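Local atomic coordinates of ribonucleoside-diphosphate reductase small chain 2 (Saccharomyces cerevisiae, PDB entry 1JK0), a protein that is a small subunit of ribonucleotide reductase, which makes deoxyribonucleotides, and is required for folding of its partner small chain and assembly with the large subunits. Residues Gly113-Tyr127 / Ile216-Leu230. Sequence-based numbering, arbitrary orientation.
Sequences GKSFYGFQIMMENIY and ICRDRGAYTDFSCLL
In the helical, ferritin-like core of a ribonucleotide reductase small chain, Phe116 and Tyr117 of helix 111-138 meet Phe226 of helix 207-232 in an aromatic cluster. The Phe116 and Phe226 rings lie face to face, centroids 3.9 Å apart and planes within 5°. Both side chains leave their helices with CG anti to the backbone N, and the two overlap head to tail, each CB resting over the other ring in a CH-pi contact. The edge of Phe226 then points at the face of Tyr117, a T-shaped pair in which Phe226 CE2 comes to 3.7 Å from Tyr117 CZ.

One turn along, Tyr223 is a knob in a hole formed by Phe116, Gln120, Glu124 and Tyr127. The extended Gln120 lays its amide almost parallel to the phenol ring, with Gln120 CG 3.5 Å above the ring centre, while Phe116 CZ and Tyr127 CE1 lie at its edge. With an alanine here in place of Tyr223, the pocket between these four side chains is likely to be left with a gap, and the Gln120 amide would lose the flat surface it stacks on.

Such pairing of long helices is how the ferritin-like bundle is built; here the segments run antiparallel at 151°, their axes 11.4 Å apart at closest approach. Farther along, Arg220 forms a two-pronged salt bridge with Glu124, Arg220 NE to Glu124 OE2 (2.8 Å) and Arg220 NH1 to Glu124 OE1 (2.9 Å). Both oxygens use syn lone pairs, and the carboxylate and guanidinium are nearly coplanar, a fit that would hold both groups against rotation. Tyr127 is a second knob, among Ile216, Asp219, Arg220 and Tyr223; Ile216 CG1 covers one face of its ring, and the side chain of Ile216 also lies about 4 Å from that of Tyr131, the predicted active-site residue.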
ATOM      1  N   GLY B 113      11.833  -1.649  -5.970  1.00 25.08           N
ATOM      2  CA  GLY B 113      11.918  -0.464  -5.122  1.00 22.17           C
ATOM      3  C   GLY B 113      10.628  -0.019  -4.448  1.00 21.90           C
ATOM      4  O   GLY B 113      10.608   0.282  -3.249  1.00 22.38           O
ATOM      5  N   LYS B 114       9.537   0.035  -5.197  1.00 20.83           N
ATOM      6  CA  LYS B 114       8.280   0.462  -4.602  1.00 19.63           C
ATOM      7  C   LYS B 114       7.818  -0.502  -3.521  1.00 20.63           C
ATOM      8  O   LYS B 114       7.099  -0.116  -2.609  1.00 23.10           O
ATOM      9  CB  LYS B 114       7.204   0.602  -5.670  1.00 18.02           C
ATOM     10  CG  LYS B 114       7.476   1.684  -6.668  1.00 18.14           C
ATOM     11  CD  LYS B 114       6.483   1.605  -7.816  1.00 18.86           C
ATOM     12  CE  LYS B 114       6.957   2.439  -8.996  1.00 18.57           C
ATOM     13  NZ  LYS B 114       6.999   3.894  -8.682  1.00 18.97           N
ATOM     14  N   SER B 115       8.210  -1.763  -3.620  1.00 20.44           N
ATOM     15  CA  SER B 115       7.823  -2.711  -2.588  1.00 21.54           C
ATOM     16  C   SER B 115       8.566  -2.358  -1.303  1.00 22.80           C
ATOM     17  O   SER B 115       7.985  -2.363  -0.209  1.00 23.65           O
ATOM     18  CB  SER B 115       8.166  -4.135  -3.015  1.00 19.17           C
ATOM     19  OG  SER B 115       7.465  -4.455  -4.202  1.00 21.33           O
ATOM     20  N   PHE B 116       9.850  -2.034  -1.433  1.00 23.77           N
ATOM     21  CA  PHE B 116      10.637  -1.695  -0.257  1.00 24.87           C
ATOM     22  C   PHE B 116      10.043  -0.459   0.421  1.00 25.10           C
ATOM     23  O   PHE B 116       9.893  -0.425   1.643  1.00 24.16           O
ATOM     24  CB  PHE B 116      12.110  -1.445  -0.628  1.00 24.02           C
ATOM     25  CG  PHE B 116      12.980  -1.102   0.557  1.00 23.21           C
ATOM     26  CD1 PHE B 116      12.856   0.123   1.202  1.00 23.78           C
ATOM     27  CD2 PHE B 116      13.861  -2.038   1.076  1.00 24.53           C
ATOM     28  CE1 PHE B 116      13.592   0.404   2.351  1.00 25.23           C
ATOM     29  CE2 PHE B 116      14.596  -1.771   2.223  1.00 23.23           C
ATOM     30  CZ  PHE B 116      14.460  -0.547   2.863  1.00 23.05           C
ATOM     31  N   TYR B 117       9.700   0.543  -0.387  1.00 24.51           N
ATOM     32  CA  TYR B 117       9.131   1.786   0.122  1.00 22.80           C
ATOM     33  C   TYR B 117       7.772   1.609   0.776  1.00 21.91           C
ATOM     34  O   TYR B 117       7.510   2.183   1.839  1.00 21.52           O
ATOM     35  CB  TYR B 117       9.040   2.830  -1.003  1.00 23.76           C
ATOM     36  CG  TYR B 117      10.353   3.550  -1.225  1.00 23.33           C
ATOM     37  CD1 TYR B 117      11.144   3.926  -0.131  1.00 21.75           C
ATOM     38  CD2 TYR B 117      10.801   3.863  -2.505  1.00 19.51           C
ATOM     39  CE1 TYR B 117      12.338   4.585  -0.303  1.00 23.42           C
ATOM     40  CE2 TYR B 117      12.010   4.537  -2.687  1.00 22.51           C
ATOM     41  CZ  TYR B 117      12.773   4.897  -1.581  1.00 24.16           C
ATOM     42  OH  TYR B 117      13.962   5.595  -1.722  1.00 24.47           O
ATOM     43  N   GLY B 118       6.908   0.821   0.143  1.00 20.14           N
ATOM     44  CA  GLY B 118       5.596   0.578   0.704  1.00 19.93           C
ATOM     45  C   GLY B 118       5.724  -0.074   2.073  1.00 21.56           C
ATOM     46  O   GLY B 118       4.872   0.117   2.957  1.00 22.21           O
ATOM     47  N   PHE B 119       6.799  -0.837   2.252  1.00 20.23           N
ATOM     48  CA  PHE B 119       7.030  -1.531   3.506  1.00 20.34           C
ATOM     49  C   PHE B 119       7.523  -0.559   4.546  1.00 23.06           C
ATOM     50  O   PHE B 119       7.113  -0.600   5.711  1.00 26.54           O
ATOM     51  CB  PHE B 119       8.075  -2.617   3.332  1.00 17.84           C
ATOM     52  CG  PHE B 119       7.998  -3.686   4.362  1.00 11.98           C
ATOM     53  CD1 PHE B 119       7.035  -4.672   4.267  1.00 12.19           C
ATOM     54  CD2 PHE B 119       8.860  -3.696   5.439  1.00 12.79           C
ATOM     55  CE1 PHE B 119       6.931  -5.667   5.234  1.00 14.29           C
ATOM     56  CE2 PHE B 119       8.764  -4.694   6.416  1.00 13.84           C
ATOM     57  CZ  PHE B 119       7.793  -5.677   6.310  1.00 11.50           C
ATOM     58  N   GLN B 120       8.425   0.312   4.123  1.00 23.52           N
ATOM     59  CA  GLN B 120       8.977   1.302   5.021  1.00 24.01           C
ATOM     60  C   GLN B 120       7.887   2.199   5.598  1.00 23.91           C
ATOM     61  O   GLN B 120       7.786   2.308   6.811  1.00 22.36           O
ATOM     62  CB  GLN B 120      10.038   2.129   4.307  1.00 24.86           C
ATOM     63  CG  GLN B 120      10.626   3.209   5.147  1.00 25.22           C
ATOM     64  CD  GLN B 120      11.650   3.995   4.398  1.00 27.68           C
ATOM     65  OE1 GLN B 120      12.034   5.082   4.815  1.00 29.35           O
ATOM     66  NE2 GLN B 120      12.116   3.451   3.280  1.00 29.45           N
ATOM     67  N   ILE B 121       7.053   2.826   4.769  1.00 26.13           N
ATOM     68  CA  ILE B 121       6.018   3.669   5.370  1.00 28.98           C
ATOM     69  C   ILE B 121       5.101   2.814   6.225  1.00 28.21           C
ATOM     70  O   ILE B 121       4.581   3.292   7.229  1.00 31.77           O
ATOM     71  CB  ILE B 121       5.104   4.467   4.359  1.00 30.28           C
ATOM     72  CG1 ILE B 121       3.895   3.627   3.976  1.00 31.55           C
ATOM     73  CG2 ILE B 121       5.898   4.941   3.147  1.00 29.90           C
ATOM     74  CD1 ILE B 121       2.821   4.403   3.205  1.00 36.33           C
ATOM     75  N   MET B 122       4.893   1.560   5.840  1.00 26.73           N
ATOM     76  CA  MET B 122       4.024   0.683   6.627  1.00 27.94           C
ATOM     77  C   MET B 122       4.563   0.509   8.053  1.00 28.91           C
ATOM     78  O   MET B 122       3.814   0.592   9.029  1.00 27.56           O
ATOM     79  CB  MET B 122       3.876  -0.679   5.943  1.00 28.54           C
ATOM     80  CG  MET B 122       3.062  -1.711   6.730  1.00 28.85           C
ATOM     81  SD  MET B 122       3.988  -2.465   8.096  1.00 30.77           S
ATOM     82  CE  MET B 122       4.990  -3.679   7.198  1.00 28.51           C
ATOM     83  N   MET B 123       5.869   0.263   8.160  1.00 29.70           N
ATOM     84  CA  MET B 123       6.536   0.098   9.450  1.00 29.15           C
ATOM     85  C   MET B 123       6.573   1.397  10.265  1.00 29.33           C
ATOM     86  O   MET B 123       6.566   1.365  11.493  1.00 30.28           O
ATOM     87  CB  MET B 123       7.979  -0.395   9.243  1.00 26.95           C
ATOM     88  CG  MET B 123       8.112  -1.857   8.853  1.00 25.88           C
ATOM     89  SD  MET B 123       7.219  -2.996   9.961  1.00 24.15           S
ATOM     90  CE  MET B 123       8.182  -2.918  11.455  1.00 26.29           C
ATOM     91  N   GLU B 124       6.629   2.536   9.577  1.00 29.87           N
ATOM     92  CA  GLU B 124       6.682   3.831  10.247  1.00 29.40           C
ATOM     93  C   GLU B 124       5.463   4.063  11.100  1.00 28.10           C
ATOM     94  O   GLU B 124       5.557   4.695  12.150  1.00 27.44           O
ATOM     95  CB  GLU B 124       6.801   4.968   9.236  1.00 31.44           C
ATOM     96  CG  GLU B 124       8.221   5.281   8.810  1.00 36.43           C
ATOM     97  CD  GLU B 124       9.125   5.553   9.996  1.00 40.90           C
ATOM     98  OE1 GLU B 124       8.614   6.030  11.033  1.00 43.75           O
ATOM     99  OE2 GLU B 124      10.346   5.310   9.890  1.00 41.99           O
ATOM    100  N   ASN B 125       4.319   3.556  10.641  1.00 26.42           N
ATOM    101  CA  ASN B 125       3.077   3.701  11.379  1.00 25.50           C
ATOM    102  C   ASN B 125       3.083   2.867  12.641  1.00 25.35           C
ATOM    103  O   ASN B 125       2.467   3.245  13.633  1.00 26.31           O
ATOM    104  CB  ASN B 125       1.887   3.335  10.502  1.00 28.25           C
ATOM    105  CG  ASN B 125       1.655   4.358   9.417  1.00 33.33           C
ATOM    106  OD1 ASN B 125       1.927   5.549   9.627  1.00 36.95           O
ATOM    107  ND2 ASN B 125       1.148   3.923   8.260  1.00 31.25           N
ATOM    108  N   ILE B 126       3.777   1.734  12.605  1.00 23.75           N
ATOM    109  CA  ILE B 126       3.876   0.876  13.773  1.00 22.77           C
ATOM    110  C   ILE B 126       4.780   1.591  14.795  1.00 25.06           C
ATOM    111  O   ILE B 126       4.527   1.539  16.009  1.00 25.75           O
ATOM    112  CB  ILE B 126       4.463  -0.498  13.388  1.00 22.24           C
ATOM    113  CG1 ILE B 126       3.448  -1.260  12.519  1.00 23.17           C
ATOM    114  CG2 ILE B 126       4.819  -1.306  14.646  1.00 21.27           C
ATOM    115  CD1 ILE B 126       3.960  -2.569  11.915  1.00 20.26           C
ATOM    116  N   TYR B 127       5.820   2.275  14.310  1.00 24.17           N
ATOM    117  CA  TYR B 127       6.713   2.998  15.213  1.00 24.80           C
ATOM    118  C   TYR B 127       5.874   4.094  15.873  1.00 25.69           C
ATOM    119  O   TYR B 127       5.910   4.275  17.081  1.00 22.73           O
ATOM    120  CB  TYR B 127       7.887   3.639  14.451  1.00 24.33           C
ATOM    121  CG  TYR B 127       8.741   2.674  13.660  1.00 25.22           C
ATOM    122  CD1 TYR B 127       9.479   3.107  12.552  1.00 22.20           C
ATOM    123  CD2 TYR B 127       8.780   1.316  13.991  1.00 24.67           C
ATOM    124  CE1 TYR B 127      10.217   2.220  11.800  1.00 22.10           C
ATOM    125  CE2 TYR B 127       9.518   0.419  13.235  1.00 25.18           C
ATOM    126  CZ  TYR B 127      10.231   0.872  12.138  1.00 25.37           C
ATOM    127  OH  TYR B 127      10.931  -0.042  11.363  1.00 26.07           O
ATOM    128  N   ILE B 216      13.742  -0.288  15.939  1.00 44.81           N
ATOM    129  CA  ILE B 216      13.605   0.927  15.160  1.00 43.63           C
ATOM    130  C   ILE B 216      14.974   1.322  14.617  1.00 43.44           C
ATOM    131  O   ILE B 216      15.120   1.668  13.439  1.00 44.56           O
ATOM    132  CB  ILE B 216      12.988   2.062  16.035  1.00 42.26           C
ATOM    133  CG1 ILE B 216      11.586   1.638  16.490  1.00 41.43           C
ATOM    134  CG2 ILE B 216      12.917   3.370  15.253  1.00 41.63           C
ATOM    135  CD1 ILE B 216      10.876   2.634  17.388  1.00 40.28           C
ATOM    136  N   CYS B 217      15.984   1.224  15.468  1.00 41.62           N
ATOM    137  CA  CYS B 217      17.326   1.581  15.072  1.00 39.86           C
ATOM    138  C   CYS B 217      17.781   0.641  13.981  1.00 38.34           C
ATOM    139  O   CYS B 217      18.416   1.064  13.023  1.00 39.29           O
ATOM    140  CB  CYS B 217      18.273   1.493  16.267  1.00 42.94           C
ATOM    141  SG  CYS B 217      19.780   2.447  16.068  1.00 46.84           S
ATOM    142  N   ARG B 218      17.460  -0.638  14.113  1.00 36.51           N
ATOM    143  CA  ARG B 218      17.865  -1.591  13.083  1.00 36.99           C
ATOM    144  C   ARG B 218      17.195  -1.269  11.729  1.00 37.42           C
ATOM    145  O   ARG B 218      17.856  -1.235  10.685  1.00 36.75           O
ATOM    146  CB  ARG B 218      17.512  -3.019  13.509  1.00 35.74           C
ATOM    147  CG  ARG B 218      18.042  -4.093  12.558  1.00 38.68           C
ATOM    148  CD  ARG B 218      17.188  -5.345  12.629  1.00 37.87           C
ATOM    149  NE  ARG B 218      15.787  -4.978  12.489  1.00 39.52           N
ATOM    150  CZ  ARG B 218      14.846  -5.280  13.372  1.00 38.50           C
ATOM    151  NH1 ARG B 218      15.159  -5.968  14.457  1.00 37.15           N
ATOM    152  NH2 ARG B 218      13.601  -4.861  13.183  1.00 38.41           N
ATOM    153  N   ASP B 219      15.884  -1.020  11.760  1.00 36.92           N
ATOM    154  CA  ASP B 219      15.127  -0.711  10.557  1.00 35.56           C
ATOM    155  C   ASP B 219      15.509   0.646   9.987  1.00 36.07           C
ATOM    156  O   ASP B 219      15.590   0.822   8.761  1.00 36.08           O
ATOM    157  CB  ASP B 219      13.626  -0.718  10.852  1.00 35.00           C
ATOM    158  CG  ASP B 219      13.159  -2.018  11.477  1.00 36.27           C
ATOM    159  OD1 ASP B 219      13.909  -3.024  11.396  1.00 34.88           O
ATOM    160  OD2 ASP B 219      12.038  -2.033  12.037  1.00 33.52           O
ATOM    161  N   ARG B 220      15.727   1.618  10.868  1.00 34.81           N
ATOM    162  CA  ARG B 220      16.088   2.953  10.407  1.00 32.94           C
ATOM    163  C   ARG B 220      17.430   2.850   9.696  1.00 30.99           C
ATOM    164  O   ARG B 220      17.681   3.530   8.703  1.00 30.11           O
ATOM    165  CB  ARG B 220      16.146   3.922  11.593  1.00 34.17           C
ATOM    166  CG  ARG B 220      14.770   4.316  12.150  1.00 34.85           C
ATOM    167  CD  ARG B 220      14.020   5.180  11.150  1.00 37.54           C
ATOM    168  NE  ARG B 220      12.621   5.433  11.501  1.00 39.58           N
ATOM    169  CZ  ARG B 220      12.203   6.023  12.621  1.00 39.62           C
ATOM    170  NH1 ARG B 220      10.905   6.204  12.822  1.00 38.94           N
ATOM    171  NH2 ARG B 220      13.068   6.419  13.543  1.00 39.13           N
ATOM    172  N   GLY B 221      18.282   1.970  10.204  1.00 28.80           N
ATOM    173  CA  GLY B 221      19.574   1.779   9.589  1.00 27.81           C
ATOM    174  C   GLY B 221      19.377   1.263   8.186  1.00 27.69           C
ATOM    175  O   GLY B 221      19.967   1.794   7.240  1.00 29.06           O
ATOM    176  N   ALA B 222      18.544   0.226   8.050  1.00 26.58           N
ATOM    177  CA  ALA B 222      18.251  -0.367   6.746  1.00 24.33           C
ATOM    178  C   ALA B 222      17.639   0.673   5.824  1.00 25.37           C
ATOM    179  O   ALA B 222      18.059   0.807   4.681  1.00 25.47           O
ATOM    180  CB  ALA B 222      17.303  -1.535   6.888  1.00 21.21           C
ATOM    181  N   TYR B 223      16.645   1.414   6.306  1.00 27.50           N
ATOM    182  CA  TYR B 223      16.029   2.430   5.455  1.00 29.26           C
ATOM    183  C   TYR B 223      17.082   3.445   4.986  1.00 29.86           C
ATOM    184  O   TYR B 223      16.947   4.014   3.900  1.00 31.43           O
ATOM    185  CB  TYR B 223      14.882   3.161   6.182  1.00 27.98           C
ATOM    186  CG  TYR B 223      13.778   2.276   6.723  1.00 27.79           C
ATOM    187  CD1 TYR B 223      13.036   2.676   7.831  1.00 29.98           C
ATOM    188  CD2 TYR B 223      13.492   1.034   6.161  1.00 27.78           C
ATOM    189  CE1 TYR B 223      12.051   1.869   8.371  1.00 29.18           C
ATOM    190  CE2 TYR B 223      12.501   0.220   6.693  1.00 26.06           C
ATOM    191  CZ  TYR B 223      11.791   0.643   7.801  1.00 28.59           C
ATOM    192  OH  TYR B 223      10.839  -0.159   8.381  1.00 31.75           O
ATOM    193  N   THR B 224      18.124   3.683   5.788  1.00 30.32           N
ATOM    194  CA  THR B 224      19.161   4.637   5.379  1.00 31.14           C
ATOM    195  C   THR B 224      20.030   3.972   4.319  1.00 30.17           C
ATOM    196  O   THR B 224      20.326   4.567   3.283  1.00 28.94           O
ATOM    197  CB  THR B 224      20.054   5.101   6.570  1.00 33.06           C
ATOM    198  OG1 THR B 224      19.247   5.728   7.576  1.00 32.11           O
ATOM    199  CG2 THR B 224      21.083   6.131   6.091  1.00 34.44           C
ATOM    200  N   ASP B 225      20.423   2.730   4.582  1.00 30.69           N
ATOM    201  CA  ASP B 225      21.225   1.964   3.633  1.00 30.72           C
ATOM    202  C   ASP B 225      20.560   1.914   2.277  1.00 29.88           C
ATOM    203  O   ASP B 225      21.212   2.073   1.258  1.00 30.13           O
ATOM    204  CB  ASP B 225      21.410   0.524   4.092  1.00 32.36           C
ATOM    205  CG  ASP B 225      22.747   0.284   4.729  1.00 36.76           C
ATOM    206  OD1 ASP B 225      23.723   0.948   4.306  1.00 40.19           O
ATOM    207  OD2 ASP B 225      22.825  -0.581   5.633  1.00 37.64           O
ATOM    208  N   PHE B 226      19.257   1.667   2.266  1.00 30.47           N
ATOM    209  CA  PHE B 226      18.546   1.566   1.005  1.00 30.10           C
ATOM    210  C   PHE B 226      18.849   2.760   0.123  1.00 31.06           C
ATOM    211  O   PHE B 226      18.961   2.618  -1.096  1.00 32.41           O
ATOM    212  CB  PHE B 226      17.031   1.443   1.213  1.00 26.98           C
ATOM    213  CG  PHE B 226      16.287   1.123  -0.046  1.00 24.15           C
ATOM    214  CD1 PHE B 226      16.520  -0.073  -0.719  1.00 24.98           C
ATOM    215  CD2 PHE B 226      15.405   2.038  -0.601  1.00 24.73           C
ATOM    216  CE1 PHE B 226      15.894  -0.351  -1.930  1.00 22.65           C
ATOM    217  CE2 PHE B 226      14.772   1.775  -1.811  1.00 24.23           C
ATOM    218  CZ  PHE B 226      15.022   0.571  -2.477  1.00 22.70           C
ATOM    219  N   SER B 227      18.995   3.938   0.721  1.00 30.76           N
ATOM    220  CA  SER B 227      19.291   5.111  -0.088  1.00 31.39           C
ATOM    221  C   SER B 227      20.754   5.094  -0.520  1.00 31.89           C
ATOM    222  O   SER B 227      21.108   5.652  -1.555  1.00 31.09           O
ATOM    223  CB  SER B 227      18.941   6.388   0.672  1.00 31.60           C
ATOM    224  OG  SER B 227      17.536   6.446   0.911  1.00 33.76           O
ATOM    225  N   CYS B 228      21.607   4.439   0.260  1.00 32.99           N
ATOM    226  CA  CYS B 228      23.012   4.332  -0.112  1.00 33.65           C
ATOM    227  C   CYS B 228      23.111   3.306  -1.229  1.00 34.01           C
ATOM    228  O   CYS B 228      24.002   3.368  -2.068  1.00 35.20           O
ATOM    229  CB  CYS B 228      23.856   3.897   1.080  1.00 32.84           C
ATOM    230  SG  CYS B 228      24.150   5.229   2.254  1.00 39.64           S
ATOM    231  N   LEU B 229      22.179   2.361  -1.230  1.00 34.46           N
ATOM    232  CA  LEU B 229      22.132   1.333  -2.253  1.00 34.07           C
ATOM    233  C   LEU B 229      21.631   1.923  -3.567  1.00 35.13           C
ATOM    234  O   LEU B 229      22.149   1.595  -4.632  1.00 35.67           O
ATOM    235  CB  LEU B 229      21.209   0.198  -1.826  1.00 33.73           C
ATOM    236  CG  LEU B 229      20.868  -0.770  -2.955  1.00 32.80           C
ATOM    237  CD1 LEU B 229      22.140  -1.342  -3.531  1.00 33.58           C
ATOM    238  CD2 LEU B 229      19.966  -1.864  -2.429  1.00 33.70           C
ATOM    239  N   LEU B 230      20.613   2.774  -3.506  1.00 34.83           N
ATOM    240  CA  LEU B 230      20.107   3.385  -4.728  1.00 36.61           C
ATOM    241  C   LEU B 230      21.212   4.268  -5.275  1.00 40.02           C
ATOM    242  O   LEU B 230      21.681   4.079  -6.402  1.00 40.52           O
ATOM    243  CB  LEU B 230      18.856   4.218  -4.447  1.00 32.43           C
ATOM    244  CG  LEU B 230      17.652   3.374  -4.024  1.00 29.74           C
ATOM    245  CD1 LEU B 230      16.462   4.272  -3.789  1.00 26.53           C
ATOM    246  CD2 LEU B 230      17.346   2.343  -5.103  1.00 26.61           C
TER